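Local structure of octaprenyl-diphosphate synthase (Roseobacter denitrificans, 4JXN) at residues E20-A25 with F75-A80; R31-S36 with M133-S138. The protein probably makes all-trans-octaprenyl diphosphate, the side-chain precursor of isoprenoid quinones, by adding five isopentenyl units to farnesyl diphosphate with magnesium as cofactor. One frame throughout, in Å; residues are numbered along the deposited sequence.

Contact 1: E20-A25 with F75-A80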
# COMPACT_ATOMS: atom_id res chain seq x y z
N GLU A 20 26.11 13.99 -2.71
CA GLU A 20 26.63 13.24 -1.57
C GLU A 20 25.89 13.51 -0.26
O GLU A 20 25.49 12.58 0.45
CB GLU A 20 28.12 13.57 -1.40
CG GLU A 20 28.71 13.40 0.00
CD GLU A 20 28.53 12.00 0.58
OE1 GLU A 20 28.20 11.07 -0.19
OE2 GLU A 20 28.72 11.85 1.80
N SER A 21 25.72 14.79 0.04
CA SER A 21 25.22 15.21 1.34
C SER A 21 23.72 14.96 1.44
O SER A 21 23.22 14.47 2.45
CB SER A 21 25.55 16.70 1.55
OG SER A 21 24.91 17.50 0.57
N ASP A 22 22.99 15.31 0.38
CA ASP A 22 21.55 15.09 0.34
C ASP A 22 21.22 13.60 0.42
O ASP A 22 20.28 13.23 1.11
CB ASP A 22 20.95 15.72 -0.91
CG ASP A 22 20.89 17.24 -0.82
OD1 ASP A 22 21.20 17.81 0.24
OD2 ASP A 22 20.52 17.87 -1.83
N MET A 23 22.00 12.76 -0.25
CA MET A 23 21.83 11.31 -0.16
C MET A 23 22.05 10.78 1.25
O MET A 23 21.36 9.86 1.70
CB MET A 23 22.74 10.58 -1.15
CG MET A 23 22.19 10.55 -2.57
SD MET A 23 20.46 10.00 -2.67
CE MET A 23 20.62 8.22 -2.48
N ALA A 24 23.03 11.36 1.94
CA ALA A 24 23.27 11.03 3.34
C ALA A 24 22.02 11.37 4.15
O ALA A 24 21.51 10.52 4.89
CB ALA A 24 24.47 11.81 3.86
N ALA A 25 21.54 12.59 3.98
CA ALA A 25 20.45 13.16 4.79
C ALA A 25 19.09 12.51 4.49
O ALA A 25 18.17 12.56 5.32
CB ALA A 25 20.36 14.66 4.58
N PHE A 75 12.26 19.88 1.41
CA PHE A 75 11.29 18.83 1.09
C PHE A 75 11.72 17.86 -0.02
O PHE A 75 11.19 16.75 -0.10
CB PHE A 75 9.92 19.45 0.79
CG PHE A 75 9.32 20.17 1.98
CD1 PHE A 75 9.25 19.54 3.23
CD2 PHE A 75 8.82 21.45 1.85
CE1 PHE A 75 8.71 20.19 4.32
CE2 PHE A 75 8.27 22.11 2.95
CZ PHE A 75 8.21 21.47 4.18
N HIS A 76 12.67 18.27 -0.85
CA HIS A 76 13.32 17.37 -1.82
C HIS A 76 13.88 16.12 -1.14
O HIS A 76 13.86 15.02 -1.71
CB HIS A 76 14.38 18.12 -2.64
CG HIS A 76 15.51 18.67 -1.82
ND1 HIS A 76 16.83 18.46 -2.15
CD2 HIS A 76 15.52 19.41 -0.69
CE1 HIS A 76 17.61 19.06 -1.26
NE2 HIS A 76 16.83 19.64 -0.36
N ILE A 77 14.32 16.29 0.10
CA ILE A 77 14.74 15.19 0.96
C ILE A 77 13.57 14.27 1.30
O ILE A 77 13.67 13.02 1.21
CB ILE A 77 15.36 15.72 2.28
CG1 ILE A 77 16.47 16.74 2.01
CG2 ILE A 77 15.93 14.57 3.11
CD1 ILE A 77 17.57 16.21 1.11
N ASN A 78 12.45 14.87 1.68
CA ASN A 78 11.23 14.08 1.94
C ASN A 78 10.87 13.28 0.70
O ASN A 78 10.65 12.06 0.75
CB ASN A 78 10.04 14.96 2.32
CG ASN A 78 10.30 15.85 3.53
OD1 ASN A 78 11.43 16.26 3.80
ND2 ASN A 78 9.24 16.15 4.27
N LEU A 79 10.81 13.98 -0.43
CA LEU A 79 10.35 13.38 -1.67
C LEU A 79 11.27 12.27 -2.17
O LEU A 79 10.79 11.29 -2.72
CB LEU A 79 10.19 14.46 -2.73
CG LEU A 79 9.09 15.47 -2.40
CD1 LEU A 79 9.04 16.57 -3.46
CD2 LEU A 79 7.76 14.73 -2.27
N ALA A 80 12.57 12.44 -2.01
CA ALA A 80 13.50 11.40 -2.44
C ALA A 80 13.40 10.19 -1.52
O ALA A 80 13.50 9.06 -1.98
CB ALA A 80 14.92 11.94 -2.50

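Contact 2: R31-S36 with M133-S138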
# COMPACT_ATOMS: atom_id res chain seq x y z
N ARG A 31 16.15 5.65 7.49
CA ARG A 31 16.51 4.98 8.74
C ARG A 31 15.54 5.36 9.87
O ARG A 31 14.92 4.48 10.47
CB ARG A 31 17.95 5.31 9.15
N GLU A 32 15.40 6.67 10.12
CA GLU A 32 14.56 7.19 11.24
C GLU A 32 13.04 6.89 11.11
O GLU A 32 12.34 6.75 12.12
CB GLU A 32 14.83 8.70 11.42
CG GLU A 32 13.62 9.55 11.76
CD GLU A 32 13.85 11.02 11.48
OE1 GLU A 32 14.97 11.50 11.77
OE2 GLU A 32 12.91 11.68 10.97
N ARG A 33 12.51 6.81 9.89
CA ARG A 33 11.09 6.51 9.68
C ARG A 33 10.78 5.02 9.63
O ARG A 33 9.64 4.62 9.87
CB ARG A 33 10.57 7.17 8.40
CG ARG A 33 10.60 8.69 8.39
CD ARG A 33 10.05 9.28 9.67
NE ARG A 33 10.01 10.75 9.62
CZ ARG A 33 9.07 11.46 9.00
NH1 ARG A 33 8.07 10.87 8.35
NH2 ARG A 33 9.13 12.79 9.04
N MET A 34 11.77 4.21 9.28
CA MET A 34 11.63 2.75 9.36
C MET A 34 11.52 2.31 10.83
O MET A 34 10.99 1.23 11.12
CB MET A 34 12.80 2.06 8.68
N ALA A 35 12.01 3.15 11.74
CA ALA A 35 11.82 2.94 13.18
C ALA A 35 10.36 3.16 13.56
O ALA A 35 9.81 4.25 13.36
CB ALA A 35 12.71 3.89 13.98
N SER A 36 9.75 2.12 14.11
CA SER A 36 8.34 2.14 14.49
C SER A 36 8.17 2.35 16.00
O SER A 36 8.70 1.57 16.80
CB SER A 36 7.67 0.84 14.05
OG SER A 36 6.33 0.76 14.50
N MET A 133 5.32 12.73 2.01
CA MET A 133 4.84 13.65 0.96
C MET A 133 3.86 14.67 1.53
O MET A 133 3.86 15.84 1.13
CB MET A 133 4.16 12.93 -0.22
CG MET A 133 4.28 11.42 -0.28
SD MET A 133 3.39 10.75 -1.71
CE MET A 133 3.26 9.01 -1.26
N VAL A 134 2.99 14.23 2.43
CA VAL A 134 1.98 15.12 3.02
C VAL A 134 2.66 16.26 3.76
O VAL A 134 2.22 17.42 3.68
CB VAL A 134 1.01 14.37 3.98
CG1 VAL A 134 0.20 15.35 4.83
CG2 VAL A 134 0.08 13.46 3.19
N GLU A 135 3.73 15.93 4.48
CA GLU A 135 4.49 16.94 5.21
C GLU A 135 5.06 18.06 4.32
O GLU A 135 5.40 19.12 4.84
CB GLU A 135 5.61 16.28 6.01
CG GLU A 135 5.10 15.48 7.20
CD GLU A 135 6.06 14.39 7.64
OE1 GLU A 135 5.59 13.32 8.07
OE2 GLU A 135 7.29 14.60 7.55
N THR A 136 5.15 17.83 3.01
CA THR A 136 5.73 18.83 2.09
C THR A 136 4.77 19.96 1.80
O THR A 136 5.17 20.97 1.24
CB THR A 136 6.16 18.21 0.73
OG1 THR A 136 5.02 17.76 -0.01
CG2 THR A 136 7.09 17.04 0.96
N GLY A 137 3.50 19.75 2.12
CA GLY A 137 2.46 20.75 1.87
C GLY A 137 1.99 20.92 0.44
O GLY A 137 1.18 21.81 0.15
N SER A 138 2.48 20.07 -0.48
CA SER A 138 2.21 20.26 -1.91
C SER A 138 1.24 19.23 -2.45
O SER A 138 1.53 18.02 -2.52
CB SER A 138 3.51 20.25 -2.73
OG SER A 138 3.23 20.28 -4.12

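Contact 1: E20-A25 with F75-A80
Asp-22 and Ile-77 meet where helix 9-34 crosses the N-terminal part of helix 75-94, two members of the all-helical fold of the FPP/GGPP synthase family. The short axes approach to 9.9 Å at a crossing angle of -62°, a steep passage that leaves room for few side chains, and only 171 Å² is buried between the segments.

The packed part gathers around Ile-77. Its CD1 lies 4.0 Å from CB of Asp-22, and the same methyl also sits over the rim of one face of the neighbouring His-76 ring. The other branch, CG2, stands anti to the backbone N and reaches across to Ala-25, packing 3.7 Å from its carbonyl O. Val-26, one residue further on, extends this apolar patch against both Ile-77 and Ala-80.

The carboxylate of Asp-22 is turned toward helix 57-68, where its OD2 is hydrogen-bonded to His-67 NE2; Leu-63 of that helix touches both Asp-22 and His-76. Helix 57-68 thus touches both members of the crossing pair, and His-67 also meets the His-76 ring edge-to-face.

On the outer side of segment 20-25 the contact gives out: Glu-20, Ser-21 and Ala-24 are exposed and take no part, and the Glu-20 side chain is poorly ordered. Back at the buried end, the carboxylate stands steeply to the imidazole, the planes 78° apart, with OD2 of Asp-22 at the ring edge 3.2 Å from CE1 of His-76.

Contact 2: R31-S36 with M133-S138
Glu-135 OE2 receives the shortest polar bond across this contact, from Arg-33 NH2 at 3.0 Å. The bond is nearly straight, with an N-H...O angle of 170°. It uses the syn lone pair of OE2 and lies close to the guanidinium plane. A second, weak bond runs from Arg-33 NH1 to OE1 of Glu-135 at 3.5 Å, making a lopsided two-pronged salt bridge whose guanidinium and carboxylate planes are twisted 39° apart.

The two side chains come from opposite directions. That of Arg-33 bends at chi2 (-46°) before straightening toward NE, whereas Glu-135 is extended beyond CG, and their charged ends meet midway between backbones whose nearest CA atoms, those of Arg-33 and Met-133, are 12.9 Å apart. Behind the bridge, NE of Arg-33 makes a weak bond to OE2 of its neighbour Glu-32 at 3.3 Å, so carboxylates lie at two edges of one guanidinium. Phe-85 of helix 75-94 and Arg-128 and Leu-132 of helix 116-134 also touch the arginine side chain.

Glu-135 sits in a type I beta turn from Val-134 to Gly-137, at the passage from helix 116-134 to helix 139-162. Met-133 O accepts a bond from the backbone N of Thr-136. Gly-137 then leaves helical geometry with a positive phi, and Ser-138 takes the N-cap position of the next helix, its OG bonded weakly to Val-141 N.

The contact therefore joins the C-terminal end of helix 9-34 to this interhelical turn almost wholly through charge. The pairing should help keep Arg-33 and Glu-135 charged, the weaker Glu-32 bond adding less, although its partly exposed setting should temper its strength.

Contacts 1 and 2 lie on the same side of the chain's centre, their own centres about 12 Å apart, and helix 9-34 contributes to both: residues 20-25 cross helix 75-94, and residues 31-36 reach the turn after helix 116-134. Segments 75-80 and 133-138 also touch each other. Phe-75 sets CE1 of its ring 3.5 Å from the carbonyl O of Glu-135, while Asn-78 CB packs 3.9 Å from Thr-136 CG2, which Leu-79 also meets. Helix 75-94, which thus bears on both contacts, probably runs on toward the first aspartate-rich motif, which in this family binds magnesium and diphosphate; neither contact includes it. Contact 2 alone adjoins the second subunit, whose Phe-130 packs on Met-133.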